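Long-range contact in PH1570-like domain-containing protein (Pyrococcus horikoshii, PDB 2HQ4), which is of unknown function and belongs to a family named after this archaeal protein, built on a long antiparallel beta sheet with helices packed against it: residues A[104-118]-A[130-144]. Sequence-based numbering, arbitrary orientation.
Sequences IKKIKPPLEIKIEEA and VGNYFILDPRGRLFI
Tyr-133 and Phe-134 both set CG between the backbone N and the carbonyl carbon (chi1 65° and 67°), and this turns both rings to Ile-113. Ile-113 meets them with two branches. Its CG2, anti to the backbone N, sits over one face of the Phe-134 ring, 3.5 Å from the centroid and close to the ring normal, a CH-pi contact. Gly-131 CA lies over the opposite face, offset toward the rim. The other branch ends in CD1, which touches Tyr-133 CE1 and Ile-144 CG2. Leu-111 CD1 reaches the edge of the Tyr-133 ring, 3.7 Å from CE1.

Tyr-133 OH donates to Glu-112 O, which lies near the ring plane; the bond is very short, 2.5 Å, and its exact length is doubtful. A water bridges Lys-114 N and Glu-117 OE1; its link to the same hydroxyl is too short to be trusted.

Further along, Leu-142 enters between the end of helix 94-107 and the following loop. Its CD1 meets Ile-104 CD1 at 3.6 Å. Its CD2 presses on Pro-109 CB at 3.4 Å, tighter than usual. Leu-136 CD1 touches Ile-107 CD1 at 3.6 Å, and its CD2 lies near Ile-115 CD1. Pro-110 CG touches Ile-144 CD1.

The contact lays the end of the helix and the loop after it over one face of the hairpin of strands 134-136 and 141-145. Helix 150-155 touches Ile-135 and Phe-143, whose side chains point from the other face. Gln-101 of helix 94-107 also hydrogen-bonds the backbone of Ile-113 and Ile-115, tying the loop to its own helix. Apolar packing of branched side chains mainly holds the loop to the hairpin, while the one direct hydrogen bond between the segments, from the tyrosine hydroxyl, probably fixes where the loop backbone sits.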
loop_
_atom_site.group_PDB
_atom_site.type_symbol
_atom_site.label_atom_id
_atom_site.label_comp_id
_atom_site.label_asym_id
_atom_site.label_seq_id
_atom_site.Cartn_x
_atom_site.Cartn_y
_atom_site.Cartn_z
ATOM N N ILE A 104 -13.066 3.532 8.443
ATOM C CA ILE A 104 -13.222 3.488 6.973
ATOM C C ILE A 104 -14.001 4.726 6.500
ATOM O O ILE A 104 -13.535 5.436 5.631
ATOM C CB ILE A 104 -13.836 2.149 6.446
ATOM C CG1 ILE A 104 -12.857 0.959 6.615
ATOM C CG2 ILE A 104 -14.228 2.265 4.972
ATOM C CD1 ILE A 104 -11.452 1.188 5.971
ATOM N N LYS A 105 -15.163 4.996 7.099
ATOM C CA LYS A 105 -15.946 6.221 6.776
ATOM C C LYS A 105 -15.191 7.532 6.895
ATOM O O LYS A 105 -15.332 8.413 6.042
ATOM C CB LYS A 105 -17.203 6.273 7.627
ATOM C CG LYS A 105 -18.120 5.120 7.295
ATOM C CD LYS A 105 -19.149 4.902 8.366
ATOM C CE LYS A 105 -20.091 3.767 7.950
ATOM N NZ LYS A 105 -21.026 3.485 9.059
ATOM N N LYS A 106 -14.374 7.680 7.922
ATOM C CA LYS A 106 -13.546 8.859 8.043
ATOM C C LYS A 106 -12.504 8.996 6.920
ATOM O O LYS A 106 -12.146 10.106 6.531
ATOM C CB LYS A 106 -12.818 8.869 9.378
ATOM C CG LYS A 106 -13.709 8.994 10.611
ATOM C CD LYS A 106 -12.910 9.543 11.787
ATOM C CE LYS A 106 -11.957 8.518 12.358
ATOM N NZ LYS A 106 -12.504 7.799 13.566
ATOM N N ILE A 107 -11.971 7.869 6.457
ATOM C CA ILE A 107 -10.928 7.852 5.407
ATOM C C ILE A 107 -11.482 8.232 4.033
ATOM O O ILE A 107 -10.776 8.833 3.189
ATOM C CB ILE A 107 -10.204 6.479 5.420
ATOM C CG1 ILE A 107 -9.317 6.404 6.673
ATOM C CG2 ILE A 107 -9.348 6.251 4.144
ATOM C CD1 ILE A 107 -8.782 4.997 7.075
ATOM N N LYS A 108 -12.740 7.873 3.810
ATOM C CA LYS A 108 -13.418 8.158 2.538
ATOM C C LYS A 108 -12.775 7.496 1.279
ATOM O O LYS A 108 -12.275 8.211 0.360
ATOM C CB LYS A 108 -13.578 9.671 2.352
ATOM C CG LYS A 108 -14.233 10.385 3.572
ATOM C CD LYS A 108 -14.207 11.895 3.385
ATOM C CE LYS A 108 -13.015 12.521 4.019
ATOM N NZ LYS A 108 -13.312 12.714 5.479
ATOM N N PRO A 109 -12.772 6.139 1.239
ATOM C CA PRO A 109 -12.303 5.382 0.087
ATOM C C PRO A 109 -13.289 5.417 -1.089
ATOM O O PRO A 109 -14.505 5.555 -0.865
ATOM C CB PRO A 109 -12.269 3.941 0.623
ATOM C CG PRO A 109 -13.333 3.921 1.615
ATOM C CD PRO A 109 -13.216 5.233 2.322
ATOM N N PRO A 110 -12.793 5.222 -2.333
ATOM C CA PRO A 110 -13.684 5.338 -3.500
ATOM C C PRO A 110 -14.521 4.103 -3.775
ATOM O O PRO A 110 -15.181 4.054 -4.797
ATOM C CB PRO A 110 -12.711 5.542 -4.672
ATOM C CG PRO A 110 -11.447 4.872 -4.226
ATOM C CD PRO A 110 -11.407 4.895 -2.721
ATOM N N LEU A 111 -14.448 3.101 -2.906
ATOM C CA LEU A 111 -15.289 1.923 -3.009
ATOM C C LEU A 111 -15.663 1.376 -1.635
ATOM O O LEU A 111 -15.126 1.805 -0.611
ATOM C CB LEU A 111 -14.628 0.821 -3.858
ATOM C CG LEU A 111 -13.181 0.374 -3.660
ATOM C CD1 LEU A 111 -12.957 -0.108 -2.272
ATOM C CD2 LEU A 111 -12.820 -0.746 -4.641
ATOM N N GLU A 112 -16.592 0.425 -1.640
ATOM C CA GLU A 112 -17.031 -0.260 -0.440
ATOM C C GLU A 112 -15.933 -1.143 0.140
ATOM O O GLU A 112 -15.308 -1.927 -0.562
ATOM C CB GLU A 112 -18.292 -1.079 -0.726
ATOM C CG GLU A 112 -19.086 -1.374 0.535
ATOM C CD GLU A 112 -20.321 -2.226 0.272
ATOM O OE1 GLU A 112 -21.148 -1.836 -0.588
ATOM O OE2 GLU A 112 -20.476 -3.276 0.952
ATOM N N ILE A 113 -15.674 -0.946 1.419
ATOM C CA ILE A 113 -14.803 -1.790 2.203
ATOM C C ILE A 113 -15.673 -2.364 3.319
ATOM O O ILE A 113 -16.255 -1.623 4.113
ATOM C CB ILE A 113 -13.682 -0.972 2.864
ATOM C CG1 ILE A 113 -12.974 -0.064 1.843
ATOM C CG2 ILE A 113 -12.707 -1.886 3.599
ATOM C CD1 ILE A 113 -12.121 -0.796 0.811
ATOM N N LYS A 114 -15.777 -3.673 3.393
ATOM C CA LYS A 114 -16.455 -4.234 4.542
ATOM C C LYS A 114 -15.448 -4.925 5.425
ATOM O O LYS A 114 -14.919 -5.979 5.094
ATOM C CB LYS A 114 -17.585 -5.174 4.123
ATOM C CG LYS A 114 -18.816 -4.456 3.575
ATOM C CD LYS A 114 -19.967 -5.446 3.453
ATOM C CE LYS A 114 -21.302 -4.784 3.721
ATOM N NZ LYS A 114 -22.217 -5.716 4.455
ATOM N N ILE A 115 -15.186 -4.296 6.555
ATOM C CA ILE A 115 -14.217 -4.803 7.521
ATOM C C ILE A 115 -14.508 -6.250 7.938
ATOM O O ILE A 115 -13.584 -7.015 8.164
ATOM C CB ILE A 115 -14.115 -3.847 8.740
ATOM C CG1 ILE A 115 -13.489 -2.517 8.293
ATOM C CG2 ILE A 115 -13.299 -4.468 9.920
ATOM C CD1 ILE A 115 -12.030 -2.617 7.743
ATOM N N GLU A 116 -15.787 -6.632 8.008
ATOM C CA GLU A 116 -16.153 -7.986 8.493
ATOM C C GLU A 116 -15.689 -9.133 7.564
ATOM O O GLU A 116 -15.625 -10.291 7.957
ATOM C CB GLU A 116 -17.656 -8.066 8.832
ATOM C CG GLU A 116 -18.563 -8.325 7.659
ATOM C CD GLU A 116 -18.833 -7.098 6.826
ATOM O OE1 GLU A 116 -18.586 -5.950 7.299
ATOM O OE2 GLU A 116 -19.303 -7.290 5.681
ATOM N N GLU A 117 -15.322 -8.793 6.341
ATOM C CA GLU A 117 -14.714 -9.762 5.436
ATOM C C GLU A 117 -13.185 -9.860 5.582
ATOM O O GLU A 117 -12.546 -10.716 4.953
ATOM C CB GLU A 117 -15.079 -9.392 4.000
ATOM C CG GLU A 117 -16.593 -9.416 3.745
ATOM C CD GLU A 117 -16.924 -9.189 2.290
ATOM O OE1 GLU A 117 -16.707 -8.047 1.784
ATOM O OE2 GLU A 117 -17.390 -10.162 1.651
ATOM N N ALA A 118 -12.602 -9.001 6.411
ATOM C CA ALA A 118 -11.147 -8.962 6.567
ATOM C C ALA A 118 -10.640 -9.930 7.630
ATOM O O ALA A 118 -11.352 -10.289 8.572
ATOM C CB ALA A 118 -10.681 -7.548 6.890
ATOM N N VAL A 130 -6.698 -7.144 7.130
ATOM C CA VAL A 130 -6.216 -7.561 5.810
ATOM C C VAL A 130 -7.374 -8.223 5.035
ATOM O O VAL A 130 -7.843 -9.324 5.415
ATOM C CB VAL A 130 -4.936 -8.486 5.907
ATOM C CG1 VAL A 130 -4.370 -8.814 4.540
ATOM C CG2 VAL A 130 -3.874 -7.874 6.777
ATOM N N GLY A 131 -7.812 -7.548 3.964
ATOM C CA GLY A 131 -8.828 -8.055 3.052
ATOM C C GLY A 131 -8.203 -8.608 1.774
ATOM O O GLY A 131 -6.991 -8.484 1.553
ATOM N N ASN A 132 -9.025 -9.173 0.894
ATOM C CA ASN A 132 -8.491 -9.674 -0.392
ATOM C C ASN A 132 -8.153 -8.560 -1.388
ATOM O O ASN A 132 -7.415 -8.799 -2.330
ATOM C CB ASN A 132 -9.442 -10.695 -1.063
ATOM C CG ASN A 132 -10.667 -10.040 -1.643
ATOM O OD1 ASN A 132 -11.656 -9.831 -0.956
ATOM N ND2 ASN A 132 -10.591 -9.667 -2.899
ATOM N N TYR A 133 -8.739 -7.378 -1.209
ATOM C CA TYR A 133 -8.426 -6.209 -2.059
ATOM C C TYR A 133 -8.070 -4.943 -1.285
ATOM O O TYR A 133 -7.978 -3.882 -1.878
ATOM C CB TYR A 133 -9.582 -5.882 -3.019
ATOM C CG TYR A 133 -10.841 -5.437 -2.311
ATOM C CD1 TYR A 133 -11.200 -4.085 -2.277
ATOM C CD2 TYR A 133 -11.698 -6.381 -1.687
ATOM C CE1 TYR A 133 -12.366 -3.661 -1.638
ATOM C CE2 TYR A 133 -12.869 -5.962 -1.009
ATOM C CZ TYR A 133 -13.197 -4.616 -0.999
ATOM O OH TYR A 133 -14.338 -4.173 -0.360
ATOM N N PHE A 134 -7.894 -5.063 0.020
ATOM C CA PHE A 134 -7.581 -3.909 0.852
ATOM C C PHE A 134 -6.840 -4.262 2.126
ATOM O O PHE A 134 -6.872 -5.408 2.603
ATOM C CB PHE A 134 -8.872 -3.152 1.237
ATOM C CG PHE A 134 -9.770 -3.936 2.145
ATOM C CD1 PHE A 134 -9.671 -3.819 3.541
ATOM C CD2 PHE A 134 -10.718 -4.801 1.613
ATOM C CE1 PHE A 134 -10.526 -4.541 4.387
ATOM C CE2 PHE A 134 -11.578 -5.553 2.466
ATOM C CZ PHE A 134 -11.483 -5.409 3.827
ATOM N N ILE A 135 -6.177 -3.246 2.683
ATOM C CA ILE A 135 -5.603 -3.287 4.020
ATOM C C ILE A 135 -5.891 -1.979 4.754
ATOM O O ILE A 135 -5.714 -0.876 4.188
ATOM C CB ILE A 135 -4.079 -3.474 3.993
ATOM C CG1 ILE A 135 -3.712 -4.884 3.511
ATOM C CG2 ILE A 135 -3.412 -3.177 5.417
ATOM C CD1 ILE A 135 -2.221 -4.938 3.174
ATOM N N LEU A 136 -6.380 -2.099 5.989
ATOM C CA LEU A 136 -6.507 -0.921 6.837
ATOM C C LEU A 136 -5.458 -1.105 7.915
ATOM O O LEU A 136 -5.509 -2.097 8.647
ATOM C CB LEU A 136 -7.904 -0.864 7.497
ATOM C CG LEU A 136 -8.068 0.252 8.575
ATOM C CD1 LEU A 136 -7.907 1.632 7.950
ATOM C CD2 LEU A 136 -9.438 0.162 9.266
ATOM N N ASP A 137 -4.504 -0.188 8.016
ATOM C CA ASP A 137 -3.466 -0.305 9.043
ATOM C C ASP A 137 -3.721 0.656 10.210
ATOM O O ASP A 137 -4.516 1.578 10.089
ATOM C CB ASP A 137 -2.038 -0.193 8.446
ATOM C CG ASP A 137 -1.628 1.249 8.094
ATOM O OD1 ASP A 137 -2.117 2.227 8.708
ATOM O OD2 ASP A 137 -0.760 1.388 7.215
ATOM N N PRO A 138 -3.116 0.377 11.370
ATOM C CA PRO A 138 -3.330 1.234 12.504
ATOM C C PRO A 138 -2.625 2.582 12.468
ATOM O O PRO A 138 -2.726 3.319 13.438
ATOM C CB PRO A 138 -2.854 0.372 13.687
ATOM C CG PRO A 138 -1.844 -0.511 13.119
ATOM C CD PRO A 138 -2.267 -0.783 11.698
ATOM N N ARG A 139 -1.984 2.922 11.348
ATOM C CA ARG A 139 -1.455 4.261 11.133
ATOM C C ARG A 139 -2.387 5.114 10.330
ATOM O O ARG A 139 -2.057 6.256 9.952
ATOM C CB ARG A 139 -0.079 4.163 10.469
ATOM C CG ARG A 139 0.931 3.722 11.461
ATOM C CD ARG A 139 2.333 3.491 10.875
ATOM N NE ARG A 139 3.199 3.074 11.972
ATOM C CZ ARG A 139 4.529 3.124 11.943
ATOM N NH1 ARG A 139 5.143 3.584 10.889
ATOM N NH2 ARG A 139 5.230 2.755 12.992
ATOM N N GLY A 140 -3.583 4.588 10.116
ATOM C CA GLY A 140 -4.625 5.335 9.456
ATOM C C GLY A 140 -4.608 5.392 7.943
ATOM O O GLY A 140 -5.073 6.370 7.336
ATOM N N ARG A 141 -4.036 4.352 7.339
ATOM C CA ARG A 141 -3.898 4.284 5.890
ATOM C C ARG A 141 -4.684 3.081 5.407
ATOM O O ARG A 141 -4.627 1.983 6.023
ATOM C CB ARG A 141 -2.427 4.121 5.532
ATOM C CG ARG A 141 -1.602 5.219 6.182
ATOM C CD ARG A 141 -0.171 5.031 5.937
ATOM N NE ARG A 141 0.416 3.851 6.580
ATOM C CZ ARG A 141 1.718 3.692 6.636
ATOM N NH1 ARG A 141 2.475 4.646 6.111
ATOM N NH2 ARG A 141 2.266 2.644 7.218
ATOM N N LEU A 142 -5.428 3.304 4.339
ATOM C CA LEU A 142 -6.190 2.265 3.688
ATOM C C LEU A 142 -5.609 2.066 2.278
ATOM O O LEU A 142 -5.603 3.014 1.432
ATOM C CB LEU A 142 -7.663 2.683 3.629
ATOM C CG LEU A 142 -8.526 1.723 2.797
ATOM C CD1 LEU A 142 -8.843 0.399 3.597
ATOM C CD2 LEU A 142 -9.766 2.450 2.427
ATOM N N PHE A 143 -5.101 0.859 2.039
ATOM C CA PHE A 143 -4.564 0.486 0.731
ATOM C C PHE A 143 -5.622 -0.312 -0.019
ATOM O O PHE A 143 -6.341 -1.118 0.603
ATOM C CB PHE A 143 -3.364 -0.421 0.924
ATOM C CG PHE A 143 -2.229 0.219 1.664
ATOM C CD1 PHE A 143 -1.159 0.814 0.945
ATOM C CD2 PHE A 143 -2.201 0.204 3.070
ATOM C CE1 PHE A 143 -0.067 1.416 1.647
ATOM C CE2 PHE A 143 -1.152 0.798 3.779
ATOM C CZ PHE A 143 -0.064 1.404 3.043
ATOM N N ILE A 144 -5.764 -0.083 -1.316
ATOM C CA ILE A 144 -6.665 -0.920 -2.125
ATOM C C ILE A 144 -5.773 -1.418 -3.244
ATOM O O ILE A 144 -4.874 -0.674 -3.695
ATOM C CB ILE A 144 -7.984 -0.218 -2.605
ATOM C CG1 ILE A 144 -7.721 0.994 -3.511
ATOM C CG2 ILE A 144 -8.904 0.214 -1.347
ATOM C CD1 ILE A 144 -9.051 1.557 -4.175
HETATM O O HOH W 1 -15.359 -5.653 1.235
HETATM O O HOH W 2 -11.617 -9.698 1.940
#